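Local coordinates for D-aminoacid aminotransferase-like PLP-dependent enzyme (Haemophilus somnus, PDB 3CEB), which probably acts as a pyridoxal-phosphate-dependent lyase of the class IV aminotransferase family, cleaving 4-amino-4-deoxychorismate, at residues Trp3-Phe8 with His72-Leu77. Residues are numbered along the deposited sequence; the frame is centred on the assembly and turned at random.
Sequences WQFPLF and HHDYVL. With SO4 (sulfate ion), chain B.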
ATOM      1  N   TRP A   3     -12.751   4.413  15.152  1.00 39.95           N
ATOM      2  CA  TRP A   3     -14.057   4.174  14.614  1.00 37.54           C
ATOM      3  C   TRP A   3     -14.506   5.203  13.628  1.00 36.82           C
ATOM      4  O   TRP A   3     -15.194   4.898  12.701  1.00 36.43           O
ATOM      5  CB  TRP A   3     -15.095   4.105  15.684  1.00 37.06           C
ATOM      6  CG  TRP A   3     -15.065   2.944  16.518  1.00 32.50           C
ATOM      7  CD1 TRP A   3     -14.950   1.678  16.140  1.00 28.81           C
ATOM      8  CD2 TRP A   3     -15.192   2.939  17.914  1.00 27.55           C
ATOM      9  NE1 TRP A   3     -14.975   0.871  17.206  1.00 25.96           N
ATOM     10  CE2 TRP A   3     -15.134   1.629  18.323  1.00 25.69           C
ATOM     11  CE3 TRP A   3     -15.359   3.928  18.860  1.00 26.31           C
ATOM     12  CZ2 TRP A   3     -15.234   1.273  19.634  1.00 25.98           C
ATOM     13  CZ3 TRP A   3     -15.441   3.576  20.139  1.00 28.58           C
ATOM     14  CH2 TRP A   3     -15.386   2.262  20.525  1.00 27.36           C
ATOM     15  N   GLN A   4     -14.169   6.443  13.849  1.00 36.24           N
ATOM     16  CA  GLN A   4     -14.780   7.456  12.965  1.00 36.47           C
ATOM     17  C   GLN A   4     -13.965   7.830  11.730  1.00 35.69           C
ATOM     18  O   GLN A   4     -14.423   8.621  10.918  1.00 36.45           O
ATOM     19  CB  GLN A   4     -15.155   8.713  13.739  1.00 36.88           C
ATOM     20  CG  GLN A   4     -13.976   9.527  14.248  1.00 35.93           C
ATOM     21  CD  GLN A   4     -14.463  10.324  15.381  1.00 36.67           C
ATOM     22  OE1 GLN A   4     -15.128   9.766  16.284  1.00 36.56           O
ATOM     23  NE2 GLN A   4     -14.203  11.639  15.358  1.00 35.92           N
ATOM     24  N   PHE A   5     -12.780   7.238  11.605  1.00 33.74           N
ATOM     25  CA  PHE A   5     -11.940   7.423  10.456  1.00 32.19           C
ATOM     26  C   PHE A   5     -11.789   6.096   9.745  1.00 30.49           C
ATOM     27  O   PHE A   5     -11.008   5.249  10.154  1.00 30.40           O
ATOM     28  CB  PHE A   5     -10.591   7.902  10.923  1.00 33.08           C
ATOM     29  CG  PHE A   5     -10.656   9.172  11.692  1.00 34.40           C
ATOM     30  CD1 PHE A   5     -10.902  10.372  11.043  1.00 35.27           C
ATOM     31  CD2 PHE A   5     -10.479   9.178  13.058  1.00 35.01           C
ATOM     32  CE1 PHE A   5     -10.989  11.519  11.750  1.00 35.39           C
ATOM     33  CE2 PHE A   5     -10.569  10.337  13.765  1.00 33.88           C
ATOM     34  CZ  PHE A   5     -10.803  11.500  13.114  1.00 35.29           C
ATOM     35  N   PRO A   6     -12.508   5.909   8.653  1.00 28.62           N
ATOM     36  CA  PRO A   6     -12.548   4.597   8.025  1.00 28.07           C
ATOM     37  C   PRO A   6     -11.583   4.377   6.881  1.00 28.06           C
ATOM     38  O   PRO A   6     -11.551   3.308   6.298  1.00 28.22           O
ATOM     39  CB  PRO A   6     -13.954   4.556   7.489  1.00 28.37           C
ATOM     40  CG  PRO A   6     -14.176   5.982   7.073  1.00 27.95           C
ATOM     41  CD  PRO A   6     -13.510   6.826   8.098  1.00 27.85           C
ATOM     42  N   LEU A   7     -10.794   5.380   6.578  1.00 28.60           N
ATOM     43  CA  LEU A   7      -9.770   5.275   5.549  1.00 29.04           C
ATOM     44  C   LEU A   7      -8.432   5.857   6.062  1.00 29.96           C
ATOM     45  O   LEU A   7      -8.398   6.646   6.998  1.00 29.58           O
ATOM     46  CB  LEU A   7     -10.207   6.079   4.315  1.00 28.72           C
ATOM     47  CG  LEU A   7     -11.496   5.689   3.604  1.00 27.52           C
ATOM     48  CD1 LEU A   7     -11.984   6.779   2.652  1.00 25.50           C
ATOM     49  CD2 LEU A   7     -11.282   4.404   2.878  1.00 25.01           C
ATOM     50  N   PHE A   8      -7.326   5.473   5.436  1.00 31.07           N
ATOM     51  CA  PHE A   8      -6.019   6.090   5.751  1.00 31.15           C
ATOM     52  C   PHE A   8      -4.988   6.047   4.620  1.00 31.74           C
ATOM     53  O   PHE A   8      -5.187   5.385   3.594  1.00 31.89           O
ATOM     54  CB  PHE A   8      -5.422   5.466   6.991  1.00 30.61           C
ATOM     55  CG  PHE A   8      -4.973   4.045   6.820  1.00 29.86           C
ATOM     56  CD1 PHE A   8      -5.871   3.021   6.835  1.00 29.09           C
ATOM     57  CD2 PHE A   8      -3.614   3.730   6.720  1.00 29.13           C
ATOM     58  CE1 PHE A   8      -5.436   1.696   6.732  1.00 29.48           C
ATOM     59  CE2 PHE A   8      -3.186   2.414   6.612  1.00 27.05           C
ATOM     60  CZ  PHE A   8      -4.086   1.411   6.607  1.00 27.48           C
ATOM     61  N   HIS A  72     -14.688  12.317   5.994  1.00 30.72           N
ATOM     62  CA  HIS A  72     -15.068  13.403   5.036  1.00 30.11           C
ATOM     63  C   HIS A  72     -14.719  14.808   5.495  1.00 29.81           C
ATOM     64  O   HIS A  72     -14.757  15.731   4.695  1.00 29.65           O
ATOM     65  CB  HIS A  72     -16.542  13.349   4.621  1.00 30.11           C
ATOM     66  CG  HIS A  72     -17.470  14.138   5.498  1.00 28.39           C
ATOM     67  ND1 HIS A  72     -18.074  13.601   6.606  1.00 28.28           N
ATOM     68  CD2 HIS A  72     -17.973  15.388   5.369  1.00 27.45           C
ATOM     69  CE1 HIS A  72     -18.875  14.503   7.147  1.00 28.82           C
ATOM     70  NE2 HIS A  72     -18.844  15.593   6.408  1.00 25.67           N
ATOM     71  N   HIS A  73     -14.344  15.002   6.753  1.00 29.75           N
ATOM     72  CA  HIS A  73     -14.087  16.373   7.173  1.00 30.36           C
ATOM     73  C   HIS A  73     -12.943  16.596   8.167  1.00 29.82           C
ATOM     74  O   HIS A  73     -12.705  17.707   8.573  1.00 28.89           O
ATOM     75  CB  HIS A  73     -15.348  16.928   7.806  1.00 30.68           C
ATOM     76  CG  HIS A  73     -15.570  16.393   9.171  1.00 33.13           C
ATOM     77  ND1 HIS A  73     -15.321  17.138  10.311  1.00 34.95           N
ATOM     78  CD2 HIS A  73     -15.928  15.158   9.585  1.00 34.28           C
ATOM     79  CE1 HIS A  73     -15.562  16.389  11.371  1.00 36.33           C
ATOM     80  NE2 HIS A  73     -15.920  15.181  10.960  1.00 37.49           N
ATOM     81  N   ASP A  74     -12.246  15.547   8.570  1.00 30.44           N
ATOM     82  CA  ASP A  74     -11.174  15.686   9.557  1.00 30.13           C
ATOM     83  C   ASP A  74     -10.147  14.598   9.319  1.00 30.42           C
ATOM     84  O   ASP A  74     -10.362  13.680   8.531  1.00 31.52           O
ATOM     85  CB  ASP A  74     -11.757  15.539  10.935  1.00 30.04           C
ATOM     86  CG  ASP A  74     -10.863  16.057  12.046  1.00 29.52           C
ATOM     87  OD1 ASP A  74      -9.843  16.748  11.847  1.00 30.14           O
ATOM     88  OD2 ASP A  74     -11.256  15.803  13.194  1.00 29.59           O
ATOM     89  N   TYR A  75      -9.033  14.696  10.016  1.00 30.17           N
ATOM     90  CA  TYR A  75      -7.940  13.757   9.830  1.00 30.49           C
ATOM     91  C   TYR A  75      -7.172  13.705  11.145  1.00 30.98           C
ATOM     92  O   TYR A  75      -7.350  14.558  12.014  1.00 32.19           O
ATOM     93  CB  TYR A  75      -7.026  14.185   8.669  1.00 29.59           C
ATOM     94  CG  TYR A  75      -6.199  15.400   9.000  1.00 29.49           C
ATOM     95  CD1 TYR A  75      -4.986  15.271   9.658  1.00 28.99           C
ATOM     96  CD2 TYR A  75      -6.665  16.686   8.711  1.00 29.86           C
ATOM     97  CE1 TYR A  75      -4.203  16.397   9.998  1.00 29.97           C
ATOM     98  CE2 TYR A  75      -5.923  17.832   9.087  1.00 31.72           C
ATOM     99  CZ  TYR A  75      -4.671  17.682   9.717  1.00 31.79           C
ATOM    100  OH  TYR A  75      -3.914  18.791  10.061  1.00 26.47           O
ATOM    101  N   VAL A  76      -6.374  12.671  11.291  1.00 31.13           N
ATOM    102  CA  VAL A  76      -5.433  12.530  12.378  1.00 31.77           C
ATOM    103  C   VAL A  76      -4.106  12.087  11.751  1.00 31.94           C
ATOM    104  O   VAL A  76      -4.032  11.162  10.899  1.00 31.81           O
ATOM    105  CB  VAL A  76      -5.914  11.494  13.437  1.00 32.53           C
ATOM    106  CG1 VAL A  76      -4.825  11.188  14.424  1.00 33.05           C
ATOM    107  CG2 VAL A  76      -7.134  12.018  14.207  1.00 32.79           C
ATOM    108  N   LEU A  77      -3.056  12.789  12.143  1.00 32.24           N
ATOM    109  CA  LEU A  77      -1.699  12.441  11.730  1.00 31.77           C
ATOM    110  C   LEU A  77      -1.032  11.840  12.905  1.00 31.99           C
ATOM    111  O   LEU A  77      -1.173  12.318  13.995  1.00 31.74           O
ATOM    112  CB  LEU A  77      -0.899  13.661  11.323  1.00 31.53           C
ATOM    113  CG  LEU A  77       0.604  13.449  11.142  1.00 31.31           C
ATOM    114  CD1 LEU A  77       0.952  12.548   9.930  1.00 31.47           C
ATOM    115  CD2 LEU A  77       1.233  14.804  10.984  1.00 30.65           C
TER
HETATM  116  S   SO4 B 194     -17.645  10.112   8.040  1.00 27.40           S
HETATM  117  O1  SO4 B 194     -17.256  11.350   7.338  1.00 25.49           O
HETATM  118  O2  SO4 B 194     -18.952   9.676   7.624  1.00 25.65           O
HETATM  119  O3  SO4 B 194     -16.803   8.952   7.782  1.00 22.91           O
HETATM  120  O4  SO4 B 194     -17.600  10.443   9.451  1.00 27.50           O
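At one end of the antiparallel sheet of this class IV aminotransferase fold, Phe-5, just ahead of strand 7-14, reaches across to Asp-74, just before strand 75-82, and Val-76 within it. The two strands are not sheet neighbours, since strand 63-70 runs between them, and no hydrogen bond joins the two segments; one buried phenyl ring bridges them. Its CG stands anti to the carbonyl carbon (chi1 -59°), which carries the ring toward the second segment. There CE2 meets Val-76 CG2 at 3.8 Å, the two side chains crossing at about a right angle, while the ring edge at CE1 faces Asp-74 O, 3.9 Å away and near the ring plane. Gln-4 CG lies over one face of the phenyl, offset toward its rim. The Asp-74 carboxylate leans along its own backbone, where OD1 accepts a weak hydrogen bond from Tyr-75 N (2.9 Å). Nearby, a sulfate, probably from the crystallisation liquor, is hydrogen-bonded at O1 to His-72 N (3.1 Å); the approach of His-72 ND1 to the same oxygen is doubtfully short. Asn-71 links the two segments, giving ND2 to Gln-4 O and taking the N-H groups of His-73 and Asp-74 on OD1. Strand 63-70 completes the setting: the Phe-5 side chain touches Asp-69, which pairs with Val-76 through the backbone, Tyr-70 pairs likewise with Leu-7, and helix 21-35 packs through Phe-35 against Pro-6 and Leu-7.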